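Local structure of beta-glucosidase (Chaetomella raphigera, 6JXG) at residues 76-81 with 327-332; 80-85 with 526-531; 222-227 with 599-604; 182-187 with 671-676. The protein probably hydrolyses terminal, non-reducing beta-D-glucosyl residues to release beta-D-glucose, as a secreted family 3 glycoside hydrolase of cellulose breakdown. All coordinates share one frame; numbering follows the deposited sequence.

Interaction 1 of 4, residues 76-81 with 327-332; sequences IQTAST and RAIARD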
# COMPACT_ATOMS: atom_id res chain seq x y z
N ILE A 76 -0.09 -4.17 0.79
CA ILE A 76 0.54 -4.89 -0.31
C ILE A 76 -0.28 -6.10 -0.64
O ILE A 76 -0.33 -6.49 -1.84
CB ILE A 76 2.05 -5.21 -0.03
CG1 ILE A 76 2.79 -5.62 -1.31
CG2 ILE A 76 2.20 -6.29 1.04
CD1 ILE A 76 2.83 -4.57 -2.39
N GLN A 77 -0.88 -6.73 0.39
CA GLN A 77 -1.87 -7.84 0.19
C GLN A 77 -3.07 -7.37 -0.57
O GLN A 77 -3.57 -8.08 -1.47
CB GLN A 77 -2.34 -8.46 1.52
CG GLN A 77 -3.30 -9.69 1.34
CD GLN A 77 -2.44 -10.87 0.97
OE1 GLN A 77 -1.24 -10.73 1.09
NE2 GLN A 77 -3.02 -12.03 0.65
N THR A 78 -3.53 -6.17 -0.25
CA THR A 78 -4.66 -5.52 -0.94
C THR A 78 -4.33 -5.29 -2.44
O THR A 78 -5.13 -5.60 -3.33
CB THR A 78 -5.04 -4.25 -0.17
OG1 THR A 78 -5.42 -4.62 1.14
CG2 THR A 78 -6.12 -3.49 -0.83
N ALA A 79 -3.13 -4.77 -2.71
CA ALA A 79 -2.67 -4.59 -4.12
C ALA A 79 -2.58 -5.89 -4.83
O ALA A 79 -2.97 -5.94 -6.01
CB ALA A 79 -1.37 -3.84 -4.23
N SER A 80 -2.16 -6.94 -4.13
CA SER A 80 -2.00 -8.27 -4.71
C SER A 80 -3.27 -8.93 -5.23
O SER A 80 -3.20 -9.91 -6.00
CB SER A 80 -1.28 -9.25 -3.77
OG SER A 80 0.02 -8.74 -3.35
N THR A 81 -4.43 -8.39 -4.81
CA THR A 81 -5.70 -8.84 -5.37
C THR A 81 -5.97 -8.35 -6.73
O THR A 81 -6.82 -8.94 -7.40
CB THR A 81 -6.92 -8.36 -4.53
OG1 THR A 81 -7.07 -6.93 -4.73
CG2 THR A 81 -6.70 -8.74 -3.08
N ARG A 327 -11.56 -11.13 4.90
CA ARG A 327 -11.40 -12.47 4.39
C ARG A 327 -11.23 -12.51 2.89
O ARG A 327 -10.41 -13.26 2.35
CB ARG A 327 -12.56 -13.36 4.81
CG ARG A 327 -12.28 -14.84 4.50
CD ARG A 327 -13.44 -15.65 4.99
NE ARG A 327 -13.26 -17.06 4.62
CZ ARG A 327 -13.86 -18.05 5.27
NH1 ARG A 327 -14.62 -17.80 6.32
NH2 ARG A 327 -13.68 -19.30 4.86
N ALA A 328 -12.01 -11.72 2.14
CA ALA A 328 -11.95 -11.77 0.71
C ALA A 328 -10.57 -11.33 0.18
O ALA A 328 -10.04 -11.95 -0.74
CB ALA A 328 -13.07 -10.95 0.08
N ILE A 329 -9.96 -10.33 0.81
CA ILE A 329 -8.59 -9.92 0.44
C ILE A 329 -7.52 -10.89 0.92
O ILE A 329 -6.56 -11.13 0.17
CB ILE A 329 -8.34 -8.48 0.94
CG1 ILE A 329 -9.26 -7.52 0.17
CG2 ILE A 329 -6.86 -8.11 0.84
CD1 ILE A 329 -9.36 -6.14 0.69
N ALA A 330 -7.66 -11.47 2.11
CA ALA A 330 -6.74 -12.51 2.59
C ALA A 330 -6.76 -13.67 1.62
O ALA A 330 -5.73 -14.28 1.36
CB ALA A 330 -7.13 -13.01 3.95
N ARG A 331 -7.92 -13.95 1.05
CA ARG A 331 -8.03 -15.04 0.07
C ARG A 331 -7.54 -14.65 -1.32
O ARG A 331 -6.74 -15.33 -1.96
CB ARG A 331 -9.53 -15.46 0.03
CG ARG A 331 -9.98 -16.49 -1.00
CD ARG A 331 -11.52 -16.58 -0.97
NE ARG A 331 -11.99 -15.43 -1.69
CZ ARG A 331 -13.12 -14.70 -1.50
NH1 ARG A 331 -13.94 -14.97 -0.56
NH2 ARG A 331 -13.43 -13.69 -2.35
N ASP A 332 -8.11 -13.58 -1.86
CA ASP A 332 -7.93 -13.26 -3.26
C ASP A 332 -6.60 -12.56 -3.56
O ASP A 332 -6.28 -12.36 -4.71
CB ASP A 332 -9.08 -12.42 -3.80
CG ASP A 332 -10.41 -13.13 -3.86
OD1 ASP A 332 -10.50 -14.36 -3.63
OD2 ASP A 332 -11.38 -12.42 -4.24

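Interaction 2 of 4, residues 80-85 with 526-531; sequences STWDIS and SGKLPY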
# COMPACT_ATOMS: atom_id res chain seq x y z
N SER A 80 -2.16 -6.94 -4.13
CA SER A 80 -2.00 -8.27 -4.71
C SER A 80 -3.27 -8.93 -5.23
O SER A 80 -3.20 -9.91 -6.00
CB SER A 80 -1.28 -9.25 -3.77
OG SER A 80 0.02 -8.74 -3.35
N THR A 81 -4.43 -8.39 -4.81
CA THR A 81 -5.70 -8.84 -5.37
C THR A 81 -5.97 -8.35 -6.73
O THR A 81 -6.82 -8.94 -7.40
CB THR A 81 -6.92 -8.36 -4.53
OG1 THR A 81 -7.07 -6.93 -4.73
CG2 THR A 81 -6.70 -8.74 -3.08
N TRP A 82 -5.32 -7.23 -7.10
CA TRP A 82 -5.53 -6.52 -8.35
C TRP A 82 -7.05 -6.29 -8.61
O TRP A 82 -7.52 -6.33 -9.75
CB TRP A 82 -4.93 -7.27 -9.54
CG TRP A 82 -3.47 -7.37 -9.53
CD1 TRP A 82 -2.71 -8.07 -8.64
CD2 TRP A 82 -2.55 -6.83 -10.51
NE1 TRP A 82 -1.36 -7.92 -8.94
CE2 TRP A 82 -1.23 -7.18 -10.08
CE3 TRP A 82 -2.70 -6.07 -11.67
CZ2 TRP A 82 -0.09 -6.81 -10.78
CZ3 TRP A 82 -1.55 -5.72 -12.39
CH2 TRP A 82 -0.27 -6.10 -11.93
N ASP A 83 -7.81 -6.13 -7.51
CA ASP A 83 -9.30 -6.11 -7.56
C ASP A 83 -9.82 -4.76 -7.04
O ASP A 83 -9.88 -4.58 -5.86
CB ASP A 83 -9.87 -7.30 -6.80
CG ASP A 83 -11.39 -7.40 -6.96
OD1 ASP A 83 -11.99 -6.37 -7.32
OD2 ASP A 83 -11.90 -8.51 -6.81
N ILE A 84 -10.07 -3.79 -7.93
CA ILE A 84 -10.46 -2.47 -7.44
C ILE A 84 -11.70 -2.43 -6.55
O ILE A 84 -11.85 -1.52 -5.75
CB ILE A 84 -10.63 -1.43 -8.57
CG1 ILE A 84 -11.68 -1.86 -9.58
CG2 ILE A 84 -9.26 -1.14 -9.13
CD1 ILE A 84 -11.90 -0.94 -10.77
N SER A 85 -12.59 -3.41 -6.72
CA SER A 85 -13.77 -3.53 -5.91
C SER A 85 -13.43 -3.89 -4.49
O SER A 85 -13.97 -3.30 -3.55
CB SER A 85 -14.72 -4.53 -6.49
OG SER A 85 -15.94 -4.44 -5.74
N SER A 526 -6.29 -16.33 -7.21
CA SER A 526 -6.42 -15.33 -8.31
C SER A 526 -5.48 -14.10 -8.14
O SER A 526 -5.60 -13.08 -8.89
CB SER A 526 -7.89 -14.88 -8.44
OG SER A 526 -8.26 -14.12 -7.29
N GLY A 527 -4.62 -14.13 -7.11
CA GLY A 527 -3.72 -13.07 -6.83
C GLY A 527 -2.61 -13.08 -7.85
O GLY A 527 -2.39 -14.08 -8.47
N LYS A 528 -1.96 -11.93 -8.07
CA LYS A 528 -0.75 -11.83 -8.94
C LYS A 528 0.32 -11.03 -8.19
O LYS A 528 0.01 -10.06 -7.43
CB LYS A 528 -1.09 -11.07 -10.28
CG LYS A 528 -2.21 -11.67 -11.11
CD LYS A 528 -1.76 -12.95 -11.80
CE LYS A 528 -2.68 -13.22 -12.98
NZ LYS A 528 -2.59 -14.59 -13.52
N LEU A 529 1.59 -11.36 -8.39
CA LEU A 529 2.63 -10.64 -7.67
C LEU A 529 2.62 -9.15 -7.99
O LEU A 529 2.51 -8.77 -9.17
CB LEU A 529 3.98 -11.18 -8.01
CG LEU A 529 4.39 -12.55 -7.53
CD1 LEU A 529 5.75 -12.85 -8.10
CD2 LEU A 529 4.42 -12.64 -5.99
N PRO A 530 2.73 -8.29 -6.96
CA PRO A 530 2.84 -6.86 -7.16
C PRO A 530 4.28 -6.37 -7.14
O PRO A 530 4.50 -5.18 -7.16
CB PRO A 530 2.09 -6.29 -5.94
CG PRO A 530 2.46 -7.23 -4.81
CD PRO A 530 2.48 -8.62 -5.53
N TYR A 531 5.22 -7.30 -7.14
CA TYR A 531 6.65 -7.04 -7.26
C TYR A 531 7.34 -8.24 -7.87
O TYR A 531 6.71 -9.26 -8.14
CB TYR A 531 7.23 -6.70 -5.89
CG TYR A 531 6.71 -7.60 -4.78
CD1 TYR A 531 6.94 -8.97 -4.81
CD2 TYR A 531 6.01 -7.07 -3.68
CE1 TYR A 531 6.47 -9.78 -3.82
CE2 TYR A 531 5.54 -7.90 -2.68
CZ TYR A 531 5.78 -9.25 -2.77
OH TYR A 531 5.32 -10.05 -1.75

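Interaction 3 of 4, residues 222-227 with 599-604; sequences ELDFQG and STLAPG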
# COMPACT_ATOMS: atom_id res chain seq x y z
N GLU A 222 1.76 22.56 -8.94
CA GLU A 222 1.65 21.69 -10.08
C GLU A 222 0.39 20.85 -9.98
O GLU A 222 -0.29 20.70 -10.93
CB GLU A 222 2.84 20.73 -10.27
CG GLU A 222 4.16 21.33 -10.55
CD GLU A 222 5.19 20.34 -11.16
OE1 GLU A 222 6.25 20.86 -11.56
OE2 GLU A 222 4.95 19.12 -11.21
N LEU A 223 0.14 20.28 -8.82
CA LEU A 223 -0.94 19.36 -8.63
C LEU A 223 -2.24 20.04 -8.03
O LEU A 223 -3.25 19.37 -7.90
CB LEU A 223 -0.46 18.15 -7.85
CG LEU A 223 0.69 17.33 -8.50
CD1 LEU A 223 1.08 16.20 -7.60
CD2 LEU A 223 0.21 16.79 -9.85
N ASP A 224 -2.18 21.35 -7.72
CA ASP A 224 -3.34 22.10 -7.30
C ASP A 224 -4.10 21.45 -6.15
O ASP A 224 -5.34 21.49 -6.10
CB ASP A 224 -4.23 22.30 -8.51
CG ASP A 224 -5.18 23.49 -8.37
OD1 ASP A 224 -6.26 23.40 -8.97
OD2 ASP A 224 -4.88 24.41 -7.60
N PHE A 225 -3.34 20.92 -5.21
CA PHE A 225 -3.90 20.26 -4.08
C PHE A 225 -4.65 21.29 -3.20
O PHE A 225 -4.07 22.34 -2.81
CB PHE A 225 -2.76 19.62 -3.31
CG PHE A 225 -3.16 18.99 -1.99
CD1 PHE A 225 -4.16 18.01 -1.91
CD2 PHE A 225 -2.48 19.34 -0.82
CE1 PHE A 225 -4.48 17.41 -0.67
CE2 PHE A 225 -2.87 18.78 0.41
CZ PHE A 225 -3.83 17.81 0.46
N GLN A 226 -5.90 20.98 -2.87
CA GLN A 226 -6.76 21.90 -2.11
C GLN A 226 -6.85 21.60 -0.61
O GLN A 226 -7.28 22.48 0.14
CB GLN A 226 -8.17 21.93 -2.71
CG GLN A 226 -8.24 22.36 -4.17
CD GLN A 226 -7.85 23.80 -4.31
OE1 GLN A 226 -8.39 24.68 -3.60
NE2 GLN A 226 -6.87 24.08 -5.17
N GLY A 227 -6.39 20.42 -0.16
CA GLY A 227 -6.30 20.10 1.23
C GLY A 227 -5.08 20.63 1.97
O GLY A 227 -4.42 21.63 1.57
N SER A 599 -6.23 22.36 -20.62
CA SER A 599 -5.07 22.73 -19.76
C SER A 599 -5.55 23.42 -18.44
O SER A 599 -4.73 23.87 -17.65
CB SER A 599 -4.19 23.72 -20.49
OG SER A 599 -5.03 24.84 -20.76
N THR A 600 -6.86 23.52 -18.22
CA THR A 600 -7.30 24.19 -17.02
C THR A 600 -6.81 23.28 -15.81
O THR A 600 -6.95 22.04 -15.81
CB THR A 600 -8.79 24.65 -17.00
OG1 THR A 600 -9.54 24.00 -15.97
CG2 THR A 600 -9.54 24.48 -18.35
N LEU A 601 -6.12 23.92 -14.89
CA LEU A 601 -5.59 23.28 -13.70
C LEU A 601 -6.73 22.86 -12.76
O LEU A 601 -7.66 23.64 -12.47
CB LEU A 601 -4.68 24.29 -12.97
CG LEU A 601 -3.39 23.76 -12.34
CD1 LEU A 601 -3.55 22.35 -11.84
CD2 LEU A 601 -2.28 23.75 -13.37
N ALA A 602 -6.68 21.62 -12.28
CA ALA A 602 -7.59 21.12 -11.24
C ALA A 602 -6.76 20.20 -10.33
O ALA A 602 -5.65 19.82 -10.69
CB ALA A 602 -8.73 20.33 -11.86
N PRO A 603 -7.31 19.80 -9.17
CA PRO A 603 -6.46 18.88 -8.36
C PRO A 603 -6.08 17.68 -9.19
O PRO A 603 -6.93 17.09 -9.86
CB PRO A 603 -7.37 18.51 -7.19
CG PRO A 603 -8.20 19.72 -7.03
CD PRO A 603 -8.47 20.25 -8.42
N GLY A 604 -4.78 17.36 -9.15
CA GLY A 604 -4.20 16.30 -9.91
C GLY A 604 -3.40 16.80 -11.09
O GLY A 604 -2.61 16.03 -11.66

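Interaction 4 of 4, residues 182-187 with 671-676; sequences YLWPFA and RRKDLS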
# COMPACT_ATOMS: atom_id res chain seq x y z
N TYR A 182 7.65 8.21 -8.54
CA TYR A 182 7.33 8.44 -7.14
C TYR A 182 6.13 9.39 -6.90
O TYR A 182 5.31 9.16 -6.04
CB TYR A 182 8.61 8.91 -6.35
CG TYR A 182 9.69 7.87 -6.45
CD1 TYR A 182 9.60 6.70 -5.73
CD2 TYR A 182 10.68 7.96 -7.47
CE1 TYR A 182 10.56 5.70 -5.87
CE2 TYR A 182 11.59 6.94 -7.64
CZ TYR A 182 11.55 5.80 -6.84
OH TYR A 182 12.45 4.70 -7.00
N LEU A 183 6.03 10.43 -7.67
CA LEU A 183 4.87 11.36 -7.61
C LEU A 183 3.53 10.79 -8.08
O LEU A 183 2.45 11.18 -7.59
CB LEU A 183 5.21 12.65 -8.36
CG LEU A 183 4.21 13.81 -8.12
CD1 LEU A 183 4.27 14.23 -6.67
CD2 LEU A 183 4.52 14.95 -9.10
N TRP A 184 3.61 9.86 -9.03
CA TRP A 184 2.46 9.42 -9.76
C TRP A 184 1.27 8.95 -8.83
O TRP A 184 0.14 9.40 -8.94
CB TRP A 184 2.90 8.40 -10.74
CG TRP A 184 1.81 7.79 -11.56
CD1 TRP A 184 0.77 7.01 -11.15
CD2 TRP A 184 1.69 7.90 -13.01
NE1 TRP A 184 -0.01 6.64 -12.24
CE2 TRP A 184 0.52 7.20 -13.39
CE3 TRP A 184 2.47 8.49 -13.99
CZ2 TRP A 184 0.12 7.07 -14.71
CZ3 TRP A 184 2.06 8.41 -15.34
CH2 TRP A 184 0.92 7.67 -15.69
N PRO A 185 1.57 8.13 -7.81
CA PRO A 185 0.45 7.78 -6.92
C PRO A 185 -0.05 8.92 -6.08
O PRO A 185 -1.24 8.92 -5.73
CB PRO A 185 0.99 6.71 -6.02
CG PRO A 185 2.40 6.52 -6.41
CD PRO A 185 2.77 7.34 -7.59
N PHE A 186 0.81 9.88 -5.74
CA PHE A 186 0.31 11.06 -5.05
C PHE A 186 -0.58 11.90 -5.94
O PHE A 186 -1.62 12.44 -5.50
CB PHE A 186 1.43 11.90 -4.46
CG PHE A 186 2.03 11.32 -3.22
CD1 PHE A 186 1.42 11.51 -1.98
CD2 PHE A 186 3.20 10.56 -3.29
CE1 PHE A 186 1.96 11.01 -0.83
CE2 PHE A 186 3.76 10.06 -2.13
CZ PHE A 186 3.15 10.32 -0.86
N ALA A 187 -0.24 11.97 -7.22
CA ALA A 187 -1.12 12.71 -8.16
C ALA A 187 -2.48 12.05 -8.28
O ALA A 187 -3.53 12.75 -8.22
CB ALA A 187 -0.43 12.85 -9.53
N ARG A 671 -6.15 6.85 -19.77
CA ARG A 671 -6.14 8.30 -19.59
C ARG A 671 -5.07 8.89 -20.50
O ARG A 671 -4.10 8.23 -20.83
CB ARG A 671 -5.82 8.65 -18.13
CG ARG A 671 -6.86 8.20 -17.11
CD ARG A 671 -6.30 8.29 -15.71
NE ARG A 671 -5.12 7.42 -15.55
CZ ARG A 671 -4.48 7.31 -14.40
NH1 ARG A 671 -4.91 7.96 -13.32
NH2 ARG A 671 -3.41 6.58 -14.34
N ARG A 672 -5.19 10.15 -20.85
CA ARG A 672 -4.12 10.79 -21.58
C ARG A 672 -2.79 10.64 -20.89
O ARG A 672 -1.76 10.40 -21.53
CB ARG A 672 -4.47 12.31 -21.79
CG ARG A 672 -3.37 13.10 -22.47
CD ARG A 672 -3.82 14.40 -23.23
NE ARG A 672 -5.17 14.71 -22.93
CZ ARG A 672 -6.23 14.74 -23.72
NH1 ARG A 672 -6.22 14.61 -25.02
NH2 ARG A 672 -7.36 14.97 -23.12
N LYS A 673 -2.77 10.79 -19.55
CA LYS A 673 -1.55 10.64 -18.75
C LYS A 673 -0.91 9.27 -18.93
O LYS A 673 0.29 9.15 -18.85
CB LYS A 673 -1.84 10.87 -17.25
CG LYS A 673 -0.57 11.12 -16.48
CD LYS A 673 -0.88 11.43 -14.99
CE LYS A 673 0.36 11.82 -14.22
NZ LYS A 673 0.13 12.12 -12.77
N ASP A 674 -1.72 8.26 -19.15
CA ASP A 674 -1.22 6.89 -19.26
C ASP A 674 -0.38 6.69 -20.52
O ASP A 674 0.43 5.74 -20.59
CB ASP A 674 -2.39 5.91 -19.25
CG ASP A 674 -3.09 5.85 -17.91
OD1 ASP A 674 -2.32 5.93 -16.93
OD2 ASP A 674 -4.37 5.76 -17.86
N LEU A 675 -0.57 7.61 -21.47
CA LEU A 675 0.10 7.61 -22.75
C LEU A 675 1.09 8.75 -22.90
O LEU A 675 1.55 9.03 -24.02
CB LEU A 675 -0.92 7.70 -23.88
CG LEU A 675 -1.93 6.56 -23.91
CD1 LEU A 675 -3.04 6.88 -24.88
CD2 LEU A 675 -1.28 5.23 -24.27
N SER A 676 1.55 9.30 -21.77
CA SER A 676 2.44 10.45 -21.75
C SER A 676 3.73 10.16 -21.05
O SER A 676 3.94 9.09 -20.38
CB SER A 676 1.76 11.60 -21.01
OG SER A 676 0.57 11.97 -21.67
O HOH W 1 -2.55 5.22 -11.89
O HOH W 2 -1.05 9.95 -11.66

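Interaction 1 of 4, residues 76-81 with 327-332
Ile329 lays its CG2 methyl against three side chains of the facing segment, Gln77, Thr78 and Thr81. The methyl lies 3.8 Å from Thr78 OG1 and 4.0 Å from Thr81 CG2, while Gln77 CG passes alongside it at 3.9 Å, the two chains running in opposite senses. Gln77 reaches across because its CG stands opposite the backbone N (chi1 -176°) and its chain then bends at chi2, which brings NE2 near the carbonyl oxygens of Ile329 and Ala330, beyond hydrogen-bond length. The Gln77 amide instead makes weak hydrogen bonds to the backbone of Ala504 and Val506. Thr78 OG1 likewise turns back to Thr74 O. Thr81 OG1 meets Thr78 O at 2.7 Å nearly in line with the carbonyl bond, which fixes its rotation and leaves CG2 facing the backbone of Asp332. That oxygen of Thr78 also accepts from Thr81 N, and Ile76 O is gripped from opposite faces by Ser80 N and Ser80 OG. The three hydroxyls of Thr78, Ser80 and Thr81 thus all bond to carbonyls a short way back in the chain; no hydrogen bond crosses, and the side-chain contact centres on the Ile329 methyl. Helix 84-100 borders the same patch through Leu86 and Arg90, and helix 511-519 packs against Arg327 and Arg331; beyond Asp332 the chain leads to strand 335-339.

Interaction 2 of 4, residues 80-85 with 526-531
The Trp82 indole carries Lys528 CB on one face, 3.4 Å above its plane and displaced toward the rim, while the carbonyl oxygens of Ser80 and Leu529 lie at its edge, in plane. This tryptophan leaves the helical conformation with positive phi (49°) in the short link between helices 75-79 and 84-100 of the family 3 N-terminal domain, and its partner is a loop of the family's C-terminal domain. Two hydrogen bonds join them. Lys528 N donates to Ser80 O at 3.1 Å, in the carbonyl plane, and Gly527 CA adds a CA-H...O contact to the same oxygen. In return Trp82 NE1 donates to Lys528 O at 3.0 Å, but less straight (142° at the hydrogen) and from well above the carbonyl plane. The NE1 bond and the methylene on its face hold the indole across the lysine stem at about a right angle; the Ser80 bond anchors the backbones. The rest of the lysine chain bends at chi2 and leads away to Glu630, with which NZ forms a salt bridge. Phe653 meets the Trp82 ring edge-to-face, so the third, fibronectin-like domain also takes part. The link is further shaped by an ST turn, Asp83 N donating to Thr81 OG1, and by Asp83, which N-caps helix 84-100 through a weak bond from Ser85 N. Further along the loop, Pro530 CG sits 3.2 Å from Ser80 OG, the hydroxyl that bonds to Ile76 O.

Interaction 3 of 4, residues 222-227 with 599-604
Asp224 and Leu601 meet obliquely, the aspartate's CB and the leucine's CD1 methyl 3.4 Å apart. A chi1 of -157° swings the Asp224 carboxylate away from its own backbone N and brings OD1 to the backbone of Ala602, 3.5 Å from CA. Pro603 lies beside it, with its ring CG 3.5 Å from Asp224 O and 3.9 Å from Gln226 CG. Gln226 bends at chi2, and its NE2 donates to Asp224 O at 3.1 Å from well above the carbonyl plane, while its OE1 accepts from Gly2 N at the chain's start. Leu223 CD2 rests 3.4 Å from Gly604 O. The two segments run at 79° to each other where the turn linking helix 214-222 to strand 228-231, in the TIM-barrel-like family 3 N-terminal domain, meets the small hairpin of strands 601-602 and 605-606; Asp224, with positive phi, is the first residue past the helix to leave helical angles. The one hydrogen bond across is Gly604 N to Leu223 O, 2.8 Å, supported by a CA-H...O contact from Pro603 to the same oxygen. Joining backbone to backbone, this bond fixes the hairpin turn on the helix end, while the side chains add van der Waals contacts, many of them carbon against carbonyl or carboxylate oxygen.

Interaction 4 of 4, residues 182-187 with 671-676
Trp184 has Lys673 lying over one face of its indole: the lysine chain, extended beyond CG, slides along the ring with CE 4.1 Å from the centroid of the six-membered ring, a CH-pi contact. NZ lies over the same face at 4.8 Å from that centroid, in cation-pi geometry 22° off the ring normal. Trp184 CG is anti to the backbone N (chi1 178°), and the indole projects outward from its helix until the far rim reaches the 671-676 turn, where CH2 approaches Lys673 O. At the edge of the ring Asp674 OD1 lies near its plane, 3.5 Å from CZ2, and a water bridges NE1 to Arg671 NH2. A second water, 2.7 Å from Lys673 NZ, donates to Trp184 O, so the ammonium group is tied to the backbone of the helix it faces. The tryptophan thereby joins helix 184-191 of the TIM-barrel-like N-terminal domain to the fibronectin type III-like domain, at the turn between strands 663-671 and 677-679. One turn of helix further on, Ala187 CB touches Lys673 NZ at 3.4 Å. The loop itself is held by Arg671, which grips Asp674 side-on: NE donates to OD2 and NH2 to OD1, the latter on its syn lone pair. The backbone N of Arg671 also bonds to OD2, while its NH1 forms a salt bridge with Asp188 on the same helix as Trp184.

From the N terminus, residues 76-81 and 80-85 overlap and begin two contacts: interaction 1 closes a loop with helix 323-332 and interaction 2 a longer one with 526-531 in the C-terminal domain. The two touch, sharing Ser80 and Thr81, and Ile76 packs on Pro530. Next comes 182-187, whose partner 671-676 lies in the fibronectin-like domain, and then 222-227, which meets 599-604. Interaction 3 falls within the loop of interaction 4, and their first segments touch where Leu223 packs on Leu183 and Ala187. Both loops cross those of interactions 1 and 2, so the N-terminal domain is tied to later parts of the chain at two separate sites, interactions 1 and 3 lying about 32 Å apart between centres.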